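Local coordinates for ancillary protein 1 (Streptococcus pyogenes, PDB 2XI9) that acts as a pilus-presented streptococcal adhesin, also called a collagen-binding protein, whose internal thioester bond is required for efficient host cell interaction, at residues N64-R69 with V120-V125; P115-V120 with L321-R326; Y189-G194 with D297-I302. All coordinates share one frame; numbering follows the deposited sequence.

Contact 1 of 3, residues N64-R69 with V120-V125; sequences NDIGER and VEPYSV
With chi1 at 66°, Ile66 tucks CG1 between its backbone N and carbonyl carbon, and this sets CG2 beside the backbone N, where it lies against CD of Pro122 at 3.9 Å. The rest of the isoleucine, CG1 and CD1, runs off away from the proline, so the branch methyl and CB do the touching. Pro122 points its ring at the turn: CD meets the isoleucine side chain, while CG rests 3.9 Å from the carbonyl O of Asp65 and about as far from CA of Ile66. A second touch is made by Arg69, whose CG stands opposite the backbone N (chi1 -179°) and whose long chain carries NH1 to 3.8 Å from CG2 of Val120, the two side chains crossing at about a right angle.

Each segment is braced from within. OD1 of Asn64 accepts from Gly67 N at 2.7 Å, and Ser124 OG donates to the carbonyl O of Glu121 at 2.6 Å. Strand 26-33, next to 68-71 in the sheet, sends Arg30 to both segments: its NE donates to the carbonyl O of Ile66 and its side chain packs on Pro122. The contact is small and mostly at the surface: an Asx motif leading into edge strand 68-71 of the region with a prealbumin-like fold, met by the linker that leaves strand 117-119 for the seven-stranded sheet.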
loop_
_atom_site.group_PDB
_atom_site.type_symbol
_atom_site.label_atom_id
_atom_site.label_comp_id
_atom_site.label_asym_id
_atom_site.label_seq_id
_atom_site.Cartn_x
_atom_site.Cartn_y
_atom_site.Cartn_z
ATOM N N ASN A 64 1.051 19.515 -10.111
ATOM C CA ASN A 64 2.480 19.356 -10.327
ATOM C C ASN A 64 2.893 17.965 -9.839
ATOM O O ASN A 64 2.038 17.126 -9.632
ATOM C CB ASN A 64 3.247 20.485 -9.637
ATOM C CG ASN A 64 3.075 20.483 -8.146
ATOM O OD1 ASN A 64 2.637 19.503 -7.563
ATOM N ND2 ASN A 64 3.409 21.595 -7.519
ATOM N N ASP A 65 4.192 17.746 -9.659
ATOM C CA ASP A 65 4.727 16.433 -9.419
ATOM C C ASP A 65 4.847 16.066 -7.942
ATOM O O ASP A 65 5.051 14.904 -7.641
ATOM C CB ASP A 65 6.079 16.275 -10.109
ATOM C CG ASP A 65 7.122 17.256 -9.615
ATOM O OD1 ASP A 65 6.770 18.266 -8.985
ATOM O OD2 ASP A 65 8.318 17.028 -9.894
ATOM N N ILE A 66 4.748 17.033 -7.032
ATOM C CA ILE A 66 4.811 16.720 -5.597
ATOM C C ILE A 66 3.523 17.059 -4.824
ATOM O O ILE A 66 3.246 16.457 -3.759
ATOM C CB ILE A 66 6.034 17.371 -4.897
ATOM C CG1 ILE A 66 5.922 18.897 -4.891
ATOM C CG2 ILE A 66 7.344 16.895 -5.559
ATOM C CD1 ILE A 66 7.233 19.625 -4.599
ATOM N N GLY A 67 2.757 18.009 -5.357
ATOM C CA GLY A 67 1.548 18.479 -4.728
ATOM C C GLY A 67 1.574 19.954 -4.395
ATOM O O GLY A 67 2.645 20.564 -4.257
ATOM N N GLU A 68 0.381 20.515 -4.259
ATOM C CA GLU A 68 0.192 21.935 -3.949
ATOM C C GLU A 68 -0.083 22.145 -2.460
ATOM O O GLU A 68 -1.174 21.811 -1.965
ATOM C CB GLU A 68 -0.979 22.485 -4.769
ATOM C CG GLU A 68 -1.132 24.005 -4.710
ATOM C CD GLU A 68 -0.025 24.744 -5.449
ATOM O OE1 GLU A 68 0.607 24.144 -6.351
ATOM O OE2 GLU A 68 0.201 25.938 -5.132
ATOM N N ARG A 69 0.890 22.703 -1.744
ATOM C CA ARG A 69 0.768 22.854 -0.294
ATOM C C ARG A 69 -0.029 24.094 0.069
ATOM O O ARG A 69 0.244 25.183 -0.437
ATOM C CB ARG A 69 2.137 22.917 0.380
ATOM C CG ARG A 69 2.059 23.042 1.909
ATOM C CD ARG A 69 3.198 22.273 2.583
ATOM N NE ARG A 69 2.977 22.005 4.008
ATOM C CZ ARG A 69 3.746 21.205 4.755
ATOM N NH1 ARG A 69 4.804 20.581 4.225
ATOM N NH2 ARG A 69 3.463 21.033 6.044
ATOM N N VAL A 120 5.410 14.070 2.403
ATOM C CA VAL A 120 5.452 15.307 1.645
ATOM C C VAL A 120 6.278 15.168 0.380
ATOM O O VAL A 120 5.908 15.731 -0.662
ATOM C CB VAL A 120 5.982 16.455 2.544
ATOM C CG1 VAL A 120 6.497 17.630 1.723
ATOM C CG2 VAL A 120 4.868 16.857 3.507
ATOM N N GLU A 121 7.380 14.413 0.464
ATOM C CA GLU A 121 8.224 14.146 -0.698
ATOM C C GLU A 121 7.868 12.761 -1.230
ATOM O O GLU A 121 8.262 11.758 -0.658
ATOM C CB GLU A 121 9.710 14.218 -0.368
ATOM C CG GLU A 121 10.552 14.206 -1.635
ATOM C CD GLU A 121 12.034 14.031 -1.384
ATOM O OE1 GLU A 121 12.493 14.240 -0.234
ATOM O OE2 GLU A 121 12.754 13.692 -2.355
ATOM N N PRO A 122 7.115 12.711 -2.333
ATOM C CA PRO A 122 6.674 11.426 -2.821
ATOM C C PRO A 122 7.835 10.619 -3.440
ATOM O O PRO A 122 8.849 11.196 -3.840
ATOM C CB PRO A 122 5.599 11.797 -3.852
ATOM C CG PRO A 122 5.896 13.096 -4.286
ATOM C CD PRO A 122 6.686 13.807 -3.216
ATOM N N TYR A 123 7.682 9.296 -3.492
ATOM C CA TYR A 123 8.657 8.408 -4.117
ATOM C C TYR A 123 10.058 8.665 -3.581
ATOM O O TYR A 123 10.955 8.933 -4.341
ATOM C CB TYR A 123 8.620 8.568 -5.642
ATOM C CG TYR A 123 7.213 8.517 -6.159
ATOM C CD1 TYR A 123 6.460 7.354 -6.056
ATOM C CD2 TYR A 123 6.602 9.646 -6.679
ATOM C CE1 TYR A 123 5.146 7.313 -6.469
ATOM C CE2 TYR A 123 5.279 9.608 -7.103
ATOM C CZ TYR A 123 4.573 8.442 -7.005
ATOM O OH TYR A 123 3.272 8.420 -7.423
ATOM N N SER A 124 10.207 8.652 -2.261
ATOM C CA SER A 124 11.456 9.035 -1.624
ATOM C C SER A 124 11.923 8.046 -0.549
ATOM O O SER A 124 12.957 8.286 0.062
ATOM C CB SER A 124 11.320 10.448 -1.014
ATOM O OG SER A 124 10.340 10.426 0.020
ATOM N N VAL A 125 11.167 6.975 -0.329
ATOM C CA VAL A 125 11.456 5.963 0.685
ATOM C C VAL A 125 12.018 4.711 0.011
ATOM O O VAL A 125 11.580 4.340 -1.080
ATOM C CB VAL A 125 10.175 5.587 1.464
ATOM C CG1 VAL A 125 10.414 4.370 2.381
ATOM C CG2 VAL A 125 9.673 6.758 2.240
#

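Contact 2 of 3, residues P115-V120 with L321-R326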
loop_
_atom_site.group_PDB
_atom_site.type_symbol
_atom_site.label_atom_id
_atom_site.label_comp_id
_atom_site.label_asym_id
_atom_site.label_seq_id
_atom_site.Cartn_x
_atom_site.Cartn_y
_atom_site.Cartn_z
ATOM N N PRO A 115 -8.948 9.696 4.070
ATOM C CA PRO A 115 -8.191 8.446 3.899
ATOM C C PRO A 115 -6.800 8.644 3.371
ATOM O O PRO A 115 -5.984 7.723 3.469
ATOM C CB PRO A 115 -9.005 7.653 2.877
ATOM C CG PRO A 115 -9.990 8.595 2.299
ATOM C CD PRO A 115 -10.016 9.861 3.077
ATOM N N ASN A 116 -6.514 9.805 2.779
ATOM C CA ASN A 116 -5.251 10.015 2.132
ATOM C C ASN A 116 -4.289 10.856 2.977
ATOM O O ASN A 116 -4.392 12.066 3.034
ATOM C CB ASN A 116 -5.491 10.637 0.764
ATOM C CG ASN A 116 -6.498 9.841 -0.044
ATOM O OD1 ASN A 116 -7.619 10.293 -0.284
ATOM N ND2 ASN A 116 -6.129 8.612 -0.393
ATOM N N LYS A 117 -3.347 10.167 3.617
ATOM C CA LYS A 117 -2.331 10.767 4.427
ATOM C C LYS A 117 -1.030 10.244 3.831
ATOM O O LYS A 117 -0.827 9.051 3.754
ATOM C CB LYS A 117 -2.534 10.369 5.888
ATOM C CG LYS A 117 -3.892 10.871 6.422
ATOM C CD LYS A 117 -4.055 10.792 7.928
ATOM C CE LYS A 117 -3.550 12.061 8.649
ATOM N NZ LYS A 117 -4.167 13.301 8.138
ATOM N N GLU A 118 -0.199 11.153 3.335
ATOM C CA GLU A 118 0.986 10.778 2.570
ATOM C C GLU A 118 2.184 11.626 2.950
ATOM O O GLU A 118 2.039 12.728 3.438
ATOM C CB GLU A 118 0.705 10.900 1.074
ATOM C CG GLU A 118 -0.556 10.166 0.625
ATOM C CD GLU A 118 -0.840 10.267 -0.883
ATOM O OE1 GLU A 118 -0.121 10.992 -1.615
ATOM O OE2 GLU A 118 -1.826 9.619 -1.305
ATOM N N ILE A 119 3.384 11.107 2.713
ATOM C CA ILE A 119 4.589 11.888 2.984
ATOM C C ILE A 119 4.672 13.043 2.000
ATOM O O ILE A 119 4.099 12.987 0.901
ATOM C CB ILE A 119 5.871 11.071 2.915
ATOM C CG1 ILE A 119 6.006 10.361 1.543
ATOM C CG2 ILE A 119 5.896 10.066 4.096
ATOM C CD1 ILE A 119 7.335 9.688 1.371
ATOM N N VAL A 120 5.410 14.070 2.403
ATOM C CA VAL A 120 5.452 15.307 1.645
ATOM C C VAL A 120 6.278 15.168 0.380
ATOM O O VAL A 120 5.908 15.731 -0.662
ATOM C CB VAL A 120 5.982 16.455 2.544
ATOM C CG1 VAL A 120 6.497 17.630 1.723
ATOM C CG2 VAL A 120 4.868 16.857 3.507
ATOM N N LEU A 321 3.349 11.853 7.887
ATOM C CA LEU A 321 2.223 11.832 6.980
ATOM C C LEU A 321 1.496 13.154 7.127
ATOM O O LEU A 321 1.344 13.651 8.252
ATOM C CB LEU A 321 1.291 10.667 7.316
ATOM C CG LEU A 321 1.894 9.266 7.199
ATOM C CD1 LEU A 321 0.843 8.170 7.467
ATOM C CD2 LEU A 321 2.482 9.116 5.822
ATOM N N VAL A 322 1.098 13.728 5.995
ATOM C CA VAL A 322 0.279 14.957 5.990
ATOM C C VAL A 322 -1.009 14.687 5.214
ATOM O O VAL A 322 -1.099 13.729 4.431
ATOM C CB VAL A 322 1.057 16.184 5.411
ATOM C CG1 VAL A 322 2.379 16.404 6.173
ATOM C CG2 VAL A 322 1.332 16.004 3.925
ATOM N N ASP A 323 -2.015 15.518 5.449
ATOM C CA ASP A 323 -3.294 15.374 4.747
ATOM C C ASP A 323 -3.110 15.715 3.297
ATOM O O ASP A 323 -2.579 16.770 2.966
ATOM C CB ASP A 323 -4.369 16.280 5.335
ATOM C CG ASP A 323 -4.973 15.710 6.594
ATOM O OD1 ASP A 323 -5.701 14.696 6.523
ATOM O OD2 ASP A 323 -4.694 16.274 7.655
ATOM N N ILE A 324 -3.562 14.805 2.452
ATOM C CA ILE A 324 -3.590 14.974 1.024
ATOM C C ILE A 324 -5.037 15.153 0.640
ATOM O O ILE A 324 -5.914 14.453 1.145
ATOM C CB ILE A 324 -3.023 13.739 0.310
ATOM C CG1 ILE A 324 -1.582 13.476 0.743
ATOM C CG2 ILE A 324 -3.117 13.879 -1.224
ATOM C CD1 ILE A 324 -0.687 14.661 0.783
ATOM N N ILE A 325 -5.316 16.111 -0.238
ATOM C CA ILE A 325 -6.593 16.117 -0.916
ATOM C C ILE A 325 -6.296 15.486 -2.250
ATOM O O ILE A 325 -5.705 16.112 -3.154
ATOM C CB ILE A 325 -7.195 17.509 -1.078
ATOM C CG1 ILE A 325 -7.229 18.254 0.274
ATOM C CG2 ILE A 325 -8.604 17.398 -1.693
ATOM C CD1 ILE A 325 -7.929 17.492 1.390
ATOM N N ARG A 326 -6.730 14.244 -2.379
ATOM C CA ARG A 326 -6.436 13.426 -3.536
ATOM C C ARG A 326 -7.587 13.548 -4.551
ATOM O O ARG A 326 -8.777 13.441 -4.192
ATOM C CB ARG A 326 -6.209 11.990 -3.059
ATOM C CG ARG A 326 -5.417 11.094 -3.983
ATOM C CD ARG A 326 -4.603 10.000 -3.261
ATOM N NE ARG A 326 -4.567 8.815 -4.116
ATOM C CZ ARG A 326 -3.619 7.892 -4.130
ATOM N NH1 ARG A 326 -2.552 7.956 -3.324
ATOM N NH2 ARG A 326 -3.745 6.881 -4.979
HETATM O O HOH W 1 -8.129 13.150 -0.024
#
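Glu118 and Arg326 meet in a salt bridge beside the backbone ladder of two antiparallel strands. CB of Glu118 lies 3.5 Å from CG1 of Ile324, and CG keeps the same isoleucine atom as neighbour, the two side chains crossing at about a right angle. Beyond CG the chain is extended (chi2 -179°), and CD and OE1 stay against Ile324 CG1 while OE2 reaches on to Arg326. There OE2 takes a bond from Arg326 NH1 at 2.7 Å, on the syn side of the carboxylate and nearly in the plane of the guanidinium, although the two flat groups stand perpendicular. OE1 is held by Arg30 NH1 and Tyr32 OH of strand 26-33, so both carboxylate oxygens of this buried residue are engaged, an environment that would probably keep it ionised.

Backbone bonds lay strand 117-119 along strand 321-329 as the outermost strand of a four-stranded mixed sheet, and its other side is bonded to strand 189-193. Glu118 and Val322 form a hydrogen-bonded pair, with Glu118 N to Val322 O and Val322 N to Glu118 O both at 2.9 Å; Ile324 N adds a bond to Asn116 O.

On the other sheet face Lys117 and Asp323 lie side by side. The lysine bends at chi3 (88°) and chi4, which folds NZ back to within 2.6 Å of Asp323 OD1 in a second salt bridge; that oxygen also accepts from Asn114 ND2. Asn116 lays its amide against the aliphatic part of Arg326, with ND2 3.5 Å from CD and the amide only 15° from the guanidinium plane. A water links Asn116 OD1, Ile324 O and Arg326 N. At the opposite end of the pairing, CG2 of Val120 touches both methyls of Val322.

Contact 3 of 3, residues Y189-G194 with D297-I302; sequences YTHIAG and DLDFFI
Leu298 receives Gly194 N on its carbonyl O at 2.8 Å, nearly end-on, and just before it Asp297 is bridged to Gly194 by a water that donates to Asp297 OD1 and Gly194 O and accepts from Leu298 N; Asp297 OD1 also forms a salt bridge with Arg195. Asp299 comes next, its OD1 taking His191 NE2 at 2.8 Å. The imidazole nitrogen sits above the carboxylate, the two planes 79° apart, and OD2 accepts from His317 and Gln156, consistent with a fixed orientation of the acid. Chi1 of 165° swings the histidine ring opposite its backbone N and along the strand toward this acid.

Phe300 pairs with Ile192 through two backbone bonds, and its CD1 packs 3.9 Å from Ile192 CD1. Phe301 shares the other sheet face with His191: the rings are near parallel (25°) but slid apart, and CE2 rests 3.8 Å from His191 CB. Ile302 closes the register with Thr190, its carbonyl O accepting Thr190 N at 2.8 Å. Strand 189-193, within the thioester-domain sequence range and bonded on its far side to strand 117-119, thus forms with strand 299-303 an antiparallel pair of the mixed sheet, crossed by a buried His-carboxylate hydrogen bond.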
loop_
_atom_site.group_PDB
_atom_site.type_symbol
_atom_site.label_atom_id
_atom_site.label_comp_id
_atom_site.label_asym_id
_atom_site.label_seq_id
_atom_site.Cartn_x
_atom_site.Cartn_y
_atom_site.Cartn_z
ATOM N N TYR A 189 9.646 4.657 -3.201
ATOM C CA TYR A 189 8.276 4.475 -2.757
ATOM C C TYR A 189 7.758 5.716 -2.048
ATOM O O TYR A 189 8.538 6.446 -1.388
ATOM C CB TYR A 189 8.181 3.247 -1.829
ATOM C CG TYR A 189 8.601 1.945 -2.470
ATOM C CD1 TYR A 189 9.943 1.627 -2.627
ATOM C CD2 TYR A 189 7.662 1.027 -2.904
ATOM C CE1 TYR A 189 10.326 0.453 -3.196
ATOM C CE2 TYR A 189 8.043 -0.169 -3.496
ATOM C CZ TYR A 189 9.372 -0.447 -3.647
ATOM O OH TYR A 189 9.807 -1.592 -4.251
ATOM N N THR A 190 6.442 5.945 -2.174
ATOM C CA THR A 190 5.722 6.892 -1.349
ATOM C C THR A 190 5.164 6.158 -0.142
ATOM O O THR A 190 4.511 5.157 -0.313
ATOM C CB THR A 190 4.541 7.519 -2.103
ATOM O OG1 THR A 190 5.060 8.200 -3.251
ATOM C CG2 THR A 190 3.866 8.554 -1.241
ATOM N N HIS A 191 5.394 6.685 1.070
ATOM C CA HIS A 191 4.802 6.109 2.275
ATOM C C HIS A 191 3.441 6.806 2.455
ATOM O O HIS A 191 3.383 8.022 2.417
ATOM C CB HIS A 191 5.779 6.349 3.431
ATOM C CG HIS A 191 5.222 6.158 4.798
ATOM N ND1 HIS A 191 5.703 6.882 5.885
ATOM C CD2 HIS A 191 4.244 5.348 5.279
ATOM C CE1 HIS A 191 5.040 6.515 6.970
ATOM N NE2 HIS A 191 4.161 5.581 6.637
ATOM N N ILE A 192 2.370 6.021 2.548
ATOM C CA ILE A 192 1.024 6.511 2.837
ATOM C C ILE A 192 0.408 5.734 4.002
ATOM O O ILE A 192 0.932 4.707 4.391
ATOM C CB ILE A 192 0.107 6.386 1.613
ATOM C CG1 ILE A 192 -0.198 4.938 1.262
ATOM C CG2 ILE A 192 0.730 7.080 0.389
ATOM C CD1 ILE A 192 -1.439 4.791 0.318
ATOM N N ALA A 193 -0.696 6.250 4.538
ATOM C CA ALA A 193 -1.496 5.524 5.489
ATOM C C ALA A 193 -2.229 4.433 4.719
ATOM O O ALA A 193 -2.656 4.638 3.597
ATOM C CB ALA A 193 -2.485 6.470 6.210
ATOM N N GLY A 194 -2.334 3.261 5.320
ATOM C CA GLY A 194 -2.964 2.106 4.740
ATOM C C GLY A 194 -4.475 2.175 4.829
ATOM O O GLY A 194 -5.115 1.406 5.559
ATOM N N ASP A 297 -4.133 1.686 12.299
ATOM C CA ASP A 297 -3.643 2.084 10.987
ATOM C C ASP A 297 -2.273 1.419 10.772
ATOM O O ASP A 297 -1.586 1.123 11.764
ATOM C CB ASP A 297 -3.535 3.622 10.898
ATOM C CG ASP A 297 -4.854 4.300 10.545
ATOM O OD1 ASP A 297 -5.381 4.050 9.428
ATOM O OD2 ASP A 297 -5.340 5.088 11.372
ATOM N N LEU A 298 -1.923 1.165 9.510
ATOM C CA LEU A 298 -0.627 0.619 9.121
ATOM C C LEU A 298 -0.008 1.440 8.014
ATOM O O LEU A 298 -0.722 2.069 7.215
ATOM C CB LEU A 298 -0.803 -0.802 8.602
ATOM C CG LEU A 298 -1.212 -1.863 9.610
ATOM C CD1 LEU A 298 -1.683 -3.135 8.931
ATOM C CD2 LEU A 298 -0.076 -2.154 10.520
ATOM N N ASP A 299 1.314 1.399 7.943
ATOM C CA ASP A 299 2.034 1.976 6.827
ATOM C C ASP A 299 1.812 1.156 5.538
ATOM O O ASP A 299 1.622 -0.052 5.573
ATOM C CB ASP A 299 3.536 2.022 7.100
ATOM C CG ASP A 299 3.904 2.912 8.306
ATOM O OD1 ASP A 299 3.177 3.901 8.640
ATOM O OD2 ASP A 299 4.979 2.646 8.896
ATOM N N PHE A 300 1.898 1.838 4.409
ATOM C CA PHE A 300 1.768 1.218 3.078
ATOM C C PHE A 300 2.692 2.016 2.161
ATOM O O PHE A 300 2.963 3.149 2.448
ATOM C CB PHE A 300 0.310 1.271 2.647
ATOM C CG PHE A 300 -0.005 0.552 1.368
ATOM C CD1 PHE A 300 -0.006 1.216 0.157
ATOM C CD2 PHE A 300 -0.379 -0.782 1.392
ATOM C CE1 PHE A 300 -0.350 0.539 -1.025
ATOM C CE2 PHE A 300 -0.679 -1.449 0.242
ATOM C CZ PHE A 300 -0.688 -0.776 -0.990
ATOM N N PHE A 301 3.150 1.403 1.070
ATOM C CA PHE A 301 4.181 1.948 0.192
ATOM C C PHE A 301 3.878 1.674 -1.268
ATOM O O PHE A 301 3.587 0.559 -1.647
ATOM C CB PHE A 301 5.543 1.328 0.575
ATOM C CG PHE A 301 5.890 1.476 2.062
ATOM C CD1 PHE A 301 5.509 0.516 2.986
ATOM C CD2 PHE A 301 6.595 2.584 2.510
ATOM C CE1 PHE A 301 5.801 0.658 4.309
ATOM C CE2 PHE A 301 6.870 2.749 3.871
ATOM C CZ PHE A 301 6.501 1.776 4.757
ATOM N N ILE A 302 3.973 2.710 -2.085
ATOM C CA ILE A 302 3.661 2.632 -3.511
ATOM C C ILE A 302 4.908 3.028 -4.291
ATOM O O ILE A 302 5.525 4.055 -4.008
ATOM C CB ILE A 302 2.535 3.608 -3.925
ATOM C CG1 ILE A 302 1.322 3.422 -3.036
ATOM C CG2 ILE A 302 2.169 3.458 -5.393
ATOM C CD1 ILE A 302 1.067 2.113 -2.709
HETATM O O HOH W 2 -4.178 1.987 7.898
#

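In the fold
Contacts 2 and 3 are buried and contact 1 lies mostly at the surface. Contact 2 is rich in charge, contact 3 combines aromatic and aliphatic packing with a histidine-carboxylate bond, and contact 1 rests on a few van der Waals touches, one of them apolar. Contacts 1 and 2 share Val120 and reach the same four-stranded sheet, contact 1 at strand 68-71 and the loop after 117-119, contact 2 where 117-119 pairs with 321-329. Strand 117-119 also joins contact 2 to contact 3, since Lys117 O and Ile119 N bond to Ala193 N and His191 O. The 120-125 linker continues that join: Tyr123 N meets Thr190 OG1. Contact 3 is nested within the loop that contact 2 closes.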